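Local coordinates for protein RNA-dependent RNA polymerase (Taggert virus, PDB 6DX3) that is a viral OTU-type cysteine protease that probably removes ubiquitin, and perhaps related modifiers, from host proteins, and forms part of the viral RNA polymerase polypeptide, at residues 27-41 with 143-157. Numbering follows the deposited sequence.
Sequences DIFEIVNQPMDGNCL and NIMHRRNHYDYLKPR
Cys40 and His150 meet where the helix starting at Cys40 abuts strand 150-156. Cys40 SG lies obliquely beside the imidazole, 4.5 Å from the centroid of the His150 ring, and takes a weak hydrogen bond from Tyr151 N. With chi1 at 55°, SG is placed between its own backbone N and carbonyl carbon, close to the ring's ND1 side. On the far side, His150 NE2 donates to Asp152 OD1 (2.6 Å), in the ring plane but from above the carboxylate plane. Gln34 N reaches Asp152 OD1 from the opposite face (2.8 Å), and Arg147, which also pairs with Glu121, forms a salt bridge from NH1 to OD2. A water joins OD2 to Asn33 ND2, so three protein donors and a water grip the Asp152 carboxylate.

Packing is tightest where apolar groups fit flat surfaces. Leu41 CD1 sits over the centre of the Tyr151 ring, 3.6 Å from its centroid, while Leu154 CB lies 3.6 Å from Phe29 CG, over one face. A branch methyl of Leu41 and the CB methylene of Leu154 are small enough to lie on these rings, and Trp119 meets Phe29 edge-to-face.

Glu30 and Lys155 are looser: they run side by side in the same direction, long charged chains suited to a solvent-facing edge, yet Glu30 OE1 and Lys155 NZ are 4.0 Å apart, a long salt bridge. The poorly ordered Arg157 reaches Phe29 O through a water. Along the whole strand, antiparallel backbone bonds such as Glu30 N to Lys155 O (2.7 Å) add 29-32 as an edge strand.

Cys40, at a helix start just after the Asp37-Gly38-Asn39 turn, faces His150, which bonds Asp152, consistent with the Cys-His-Asp catalytic triad of OTU cysteine proteases.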
# COMPACT_ATOMS: atom_id res chain seq x y z
N ASP A 27 17.92 -7.03 -3.00
CA ASP A 27 19.03 -6.16 -3.38
C ASP A 27 18.78 -4.72 -2.93
O ASP A 27 19.74 -3.96 -2.72
CB ASP A 27 19.27 -6.21 -4.89
CG ASP A 27 19.64 -7.59 -5.37
OD1 ASP A 27 19.81 -8.50 -4.53
OD2 ASP A 27 19.78 -7.76 -6.60
N ILE A 28 17.52 -4.34 -2.77
CA ILE A 28 17.16 -2.97 -2.43
C ILE A 28 16.49 -2.85 -1.06
O ILE A 28 16.73 -1.87 -0.36
CB ILE A 28 16.26 -2.37 -3.54
CG1 ILE A 28 16.94 -2.48 -4.91
CG2 ILE A 28 15.88 -0.94 -3.22
CD1 ILE A 28 18.10 -1.51 -5.12
N PHE A 29 15.67 -3.83 -0.66
CA PHE A 29 14.89 -3.74 0.57
C PHE A 29 15.21 -4.89 1.50
O PHE A 29 15.86 -5.88 1.13
CB PHE A 29 13.38 -3.76 0.29
CG PHE A 29 12.91 -2.68 -0.64
CD1 PHE A 29 12.61 -2.97 -1.96
CD2 PHE A 29 12.76 -1.38 -0.18
CE1 PHE A 29 12.17 -1.98 -2.81
CE2 PHE A 29 12.33 -0.38 -1.04
CZ PHE A 29 12.03 -0.68 -2.35
N GLU A 30 14.76 -4.74 2.74
CA GLU A 30 14.59 -5.84 3.68
C GLU A 30 13.10 -6.11 3.82
O GLU A 30 12.31 -5.19 4.05
CB GLU A 30 15.19 -5.50 5.05
CG GLU A 30 14.46 -6.18 6.20
CD GLU A 30 15.19 -6.04 7.51
OE1 GLU A 30 16.40 -5.75 7.50
OE2 GLU A 30 14.53 -6.22 8.56
N ILE A 31 12.71 -7.37 3.65
CA ILE A 31 11.31 -7.76 3.80
C ILE A 31 10.99 -7.80 5.29
O ILE A 31 11.50 -8.66 6.02
CB ILE A 31 11.02 -9.11 3.14
CG1 ILE A 31 11.36 -9.06 1.64
CG2 ILE A 31 9.57 -9.51 3.35
CD1 ILE A 31 11.43 -10.42 0.98
N VAL A 32 10.16 -6.87 5.75
CA VAL A 32 9.70 -6.86 7.14
C VAL A 32 8.36 -7.59 7.16
O VAL A 32 7.32 -7.04 6.78
CB VAL A 32 9.58 -5.44 7.69
CG1 VAL A 32 9.23 -5.48 9.17
CG2 VAL A 32 10.88 -4.68 7.47
N ASN A 33 8.39 -8.85 7.59
CA ASN A 33 7.21 -9.70 7.49
C ASN A 33 6.11 -9.23 8.43
O ASN A 33 6.36 -8.91 9.60
CB ASN A 33 7.58 -11.16 7.79
CG ASN A 33 8.75 -11.64 6.98
OD1 ASN A 33 9.89 -11.68 7.46
ND2 ASN A 33 8.50 -12.02 5.73
N GLN A 34 4.89 -9.19 7.91
CA GLN A 34 3.70 -8.80 8.64
C GLN A 34 2.85 -10.02 8.95
O GLN A 34 2.94 -11.04 8.27
CB GLN A 34 2.89 -7.78 7.83
CG GLN A 34 3.66 -6.51 7.52
CD GLN A 34 4.20 -5.85 8.78
OE1 GLN A 34 3.46 -5.61 9.73
NE2 GLN A 34 5.49 -5.54 8.78
N PRO A 35 2.02 -9.96 10.00
CA PRO A 35 1.20 -11.13 10.36
C PRO A 35 0.38 -11.63 9.18
O PRO A 35 -0.14 -10.85 8.38
CB PRO A 35 0.32 -10.60 11.49
CG PRO A 35 1.13 -9.52 12.11
CD PRO A 35 1.89 -8.87 10.98
N MET A 36 0.26 -12.96 9.08
CA MET A 36 -0.39 -13.60 7.94
C MET A 36 -1.90 -13.75 8.19
O MET A 36 -2.45 -14.85 8.21
CB MET A 36 0.26 -14.94 7.64
CG MET A 36 1.51 -14.86 6.77
SD MET A 36 2.48 -16.38 6.79
CE MET A 36 3.47 -16.13 8.26
N ASP A 37 -2.55 -12.61 8.39
CA ASP A 37 -4.01 -12.55 8.50
C ASP A 37 -4.55 -11.62 7.41
O ASP A 37 -3.80 -11.10 6.57
CB ASP A 37 -4.44 -12.08 9.89
CG ASP A 37 -3.75 -10.80 10.33
OD1 ASP A 37 -3.32 -10.00 9.48
OD2 ASP A 37 -3.63 -10.59 11.56
N GLY A 38 -5.86 -11.42 7.43
CA GLY A 38 -6.51 -10.52 6.49
C GLY A 38 -6.26 -9.04 6.73
O GLY A 38 -6.74 -8.22 5.95
N ASN A 39 -5.52 -8.68 7.78
CA ASN A 39 -5.21 -7.29 8.08
C ASN A 39 -3.82 -6.88 7.58
O ASN A 39 -3.37 -5.77 7.86
CB ASN A 39 -5.31 -7.03 9.58
CG ASN A 39 -6.67 -7.38 10.15
OD1 ASN A 39 -7.71 -7.02 9.59
ND2 ASN A 39 -6.68 -8.09 11.27
N CYS A 40 -3.16 -7.76 6.82
CA CYS A 40 -1.74 -7.58 6.50
C CYS A 40 -1.47 -6.29 5.72
O CYS A 40 -0.39 -5.70 5.87
CB CYS A 40 -1.25 -8.78 5.70
SG CYS A 40 -2.23 -9.07 4.22
N LEU A 41 -2.41 -5.84 4.88
CA LEU A 41 -2.21 -4.56 4.21
C LEU A 41 -2.09 -3.43 5.22
O LEU A 41 -1.17 -2.60 5.14
CB LEU A 41 -3.35 -4.27 3.23
CG LEU A 41 -3.24 -2.87 2.61
CD1 LEU A 41 -2.04 -2.78 1.68
CD2 LEU A 41 -4.52 -2.46 1.89
N ASN A 143 7.04 1.67 1.01
CA ASN A 143 7.12 0.57 0.06
C ASN A 143 6.55 -0.68 0.70
O ASN A 143 6.92 -1.04 1.82
CB ASN A 143 8.57 0.33 -0.38
CG ASN A 143 9.16 1.53 -1.11
OD1 ASN A 143 9.11 1.60 -2.34
ND2 ASN A 143 9.71 2.47 -0.36
N ILE A 144 5.62 -1.33 -0.00
CA ILE A 144 5.04 -2.59 0.44
C ILE A 144 5.10 -3.59 -0.70
O ILE A 144 5.24 -3.22 -1.87
CB ILE A 144 3.58 -2.43 0.95
CG1 ILE A 144 2.66 -1.99 -0.18
CG2 ILE A 144 3.51 -1.44 2.10
CD1 ILE A 144 1.22 -1.86 0.25
N MET A 145 5.00 -4.87 -0.35
CA MET A 145 5.17 -5.97 -1.28
C MET A 145 3.87 -6.75 -1.37
O MET A 145 3.39 -7.28 -0.36
CB MET A 145 6.32 -6.89 -0.84
CG MET A 145 6.80 -7.87 -1.91
SD MET A 145 8.28 -8.77 -1.37
CE MET A 145 8.17 -10.26 -2.34
N HIS A 146 3.31 -6.83 -2.57
CA HIS A 146 2.05 -7.54 -2.81
C HIS A 146 2.36 -8.99 -3.19
O HIS A 146 2.94 -9.24 -4.25
CB HIS A 146 1.26 -6.84 -3.92
CG HIS A 146 -0.18 -7.24 -3.98
ND1 HIS A 146 -1.00 -6.91 -5.04
CD2 HIS A 146 -0.96 -7.92 -3.10
CE1 HIS A 146 -2.21 -7.38 -4.82
NE2 HIS A 146 -2.21 -8.00 -3.65
N ARG A 147 1.97 -9.92 -2.33
CA ARG A 147 2.31 -11.34 -2.48
C ARG A 147 1.01 -12.14 -2.50
O ARG A 147 0.51 -12.54 -1.44
CB ARG A 147 3.23 -11.79 -1.35
CG ARG A 147 4.21 -10.71 -0.92
CD ARG A 147 5.16 -11.22 0.16
NE ARG A 147 6.16 -12.15 -0.37
CZ ARG A 147 7.17 -12.63 0.35
NH1 ARG A 147 7.32 -12.27 1.62
NH2 ARG A 147 8.04 -13.47 -0.20
N ARG A 148 0.45 -12.32 -3.68
CA ARG A 148 -0.85 -12.92 -3.85
C ARG A 148 -1.77 -12.02 -3.05
O ARG A 148 -1.89 -10.90 -3.33
CB ARG A 148 -0.95 -14.41 -3.52
CG ARG A 148 0.08 -15.29 -4.23
CD ARG A 148 -0.04 -15.40 -5.74
NE ARG A 148 -1.06 -16.34 -6.12
CZ ARG A 148 -0.85 -17.62 -6.38
NH1 ARG A 148 0.36 -18.14 -6.35
NH2 ARG A 148 -1.88 -18.36 -6.67
N ASN A 149 -2.43 -12.52 -2.07
CA ASN A 149 -3.30 -11.66 -1.27
C ASN A 149 -2.60 -11.06 -0.05
O ASN A 149 -3.16 -10.17 0.57
CB ASN A 149 -4.53 -12.46 -0.83
CG ASN A 149 -5.40 -12.88 -2.00
OD1 ASN A 149 -5.46 -12.19 -3.02
ND2 ASN A 149 -6.08 -14.01 -1.86
N HIS A 150 -1.39 -11.51 0.28
CA HIS A 150 -0.65 -11.04 1.44
C HIS A 150 0.16 -9.78 1.09
O HIS A 150 0.58 -9.58 -0.05
CB HIS A 150 0.29 -12.13 1.95
CG HIS A 150 1.09 -11.74 3.16
ND1 HIS A 150 0.58 -11.80 4.43
CD2 HIS A 150 2.36 -11.29 3.28
CE1 HIS A 150 1.51 -11.41 5.29
NE2 HIS A 150 2.60 -11.09 4.62
N TYR A 151 0.38 -8.94 2.11
CA TYR A 151 1.18 -7.73 1.98
C TYR A 151 2.25 -7.72 3.06
O TYR A 151 1.96 -7.99 4.23
CB TYR A 151 0.31 -6.47 2.12
CG TYR A 151 -0.49 -6.10 0.89
CD1 TYR A 151 0.09 -5.36 -0.14
CD2 TYR A 151 -1.83 -6.45 0.78
CE1 TYR A 151 -0.64 -5.00 -1.26
CE2 TYR A 151 -2.57 -6.10 -0.33
CZ TYR A 151 -1.97 -5.37 -1.35
OH TYR A 151 -2.70 -5.02 -2.46
N ASP A 152 3.48 -7.41 2.67
CA ASP A 152 4.57 -7.20 3.61
C ASP A 152 5.14 -5.80 3.41
O ASP A 152 4.94 -5.17 2.37
CB ASP A 152 5.69 -8.24 3.44
CG ASP A 152 5.32 -9.60 4.01
OD1 ASP A 152 4.77 -9.66 5.13
OD2 ASP A 152 5.58 -10.62 3.33
N TYR A 153 5.84 -5.32 4.43
CA TYR A 153 6.52 -4.03 4.35
C TYR A 153 7.92 -4.22 3.79
O TYR A 153 8.58 -5.23 4.06
CB TYR A 153 6.61 -3.38 5.73
CG TYR A 153 7.24 -2.00 5.71
CD1 TYR A 153 6.55 -0.92 5.16
CD2 TYR A 153 8.51 -1.78 6.22
CE1 TYR A 153 7.12 0.34 5.13
CE2 TYR A 153 9.08 -0.52 6.19
CZ TYR A 153 8.38 0.54 5.65
OH TYR A 153 8.93 1.80 5.61
N LEU A 154 8.37 -3.25 3.00
CA LEU A 154 9.72 -3.24 2.45
C LEU A 154 10.46 -2.03 3.01
O LEU A 154 10.03 -0.89 2.81
CB LEU A 154 9.70 -3.21 0.92
CG LEU A 154 9.16 -4.46 0.22
CD1 LEU A 154 8.92 -4.18 -1.26
CD2 LEU A 154 10.11 -5.63 0.40
N LYS A 155 11.57 -2.28 3.70
CA LYS A 155 12.38 -1.24 4.29
C LYS A 155 13.70 -1.12 3.54
O LYS A 155 14.38 -2.14 3.36
CB LYS A 155 12.64 -1.53 5.77
CG LYS A 155 13.78 -0.74 6.38
CD LYS A 155 14.20 -1.36 7.71
CE LYS A 155 15.57 -0.87 8.13
NZ LYS A 155 16.39 -1.96 8.74
N PRO A 156 14.08 0.07 3.09
CA PRO A 156 15.34 0.23 2.36
C PRO A 156 16.51 -0.36 3.14
O PRO A 156 16.60 -0.22 4.36
CB PRO A 156 15.47 1.75 2.20
CG PRO A 156 14.06 2.24 2.21
CD PRO A 156 13.31 1.33 3.15
N ARG A 157 17.40 -1.04 2.41
CA ARG A 157 18.45 -1.84 3.03
C ARG A 157 19.36 -0.97 3.90
O ARG A 157 19.68 -1.33 5.04
CB ARG A 157 19.26 -2.56 1.96
CG ARG A 157 19.32 -4.07 2.13
CD ARG A 157 20.31 -4.70 1.15
NE ARG A 157 20.37 -6.15 1.28
CZ ARG A 157 21.17 -6.93 0.57
NH1 ARG A 157 21.16 -8.25 0.76
NH2 ARG A 157 22.00 -6.41 -0.33
O HOH W 1 18.23 -7.19 2.28
O HOH W 2 5.86 -12.83 4.84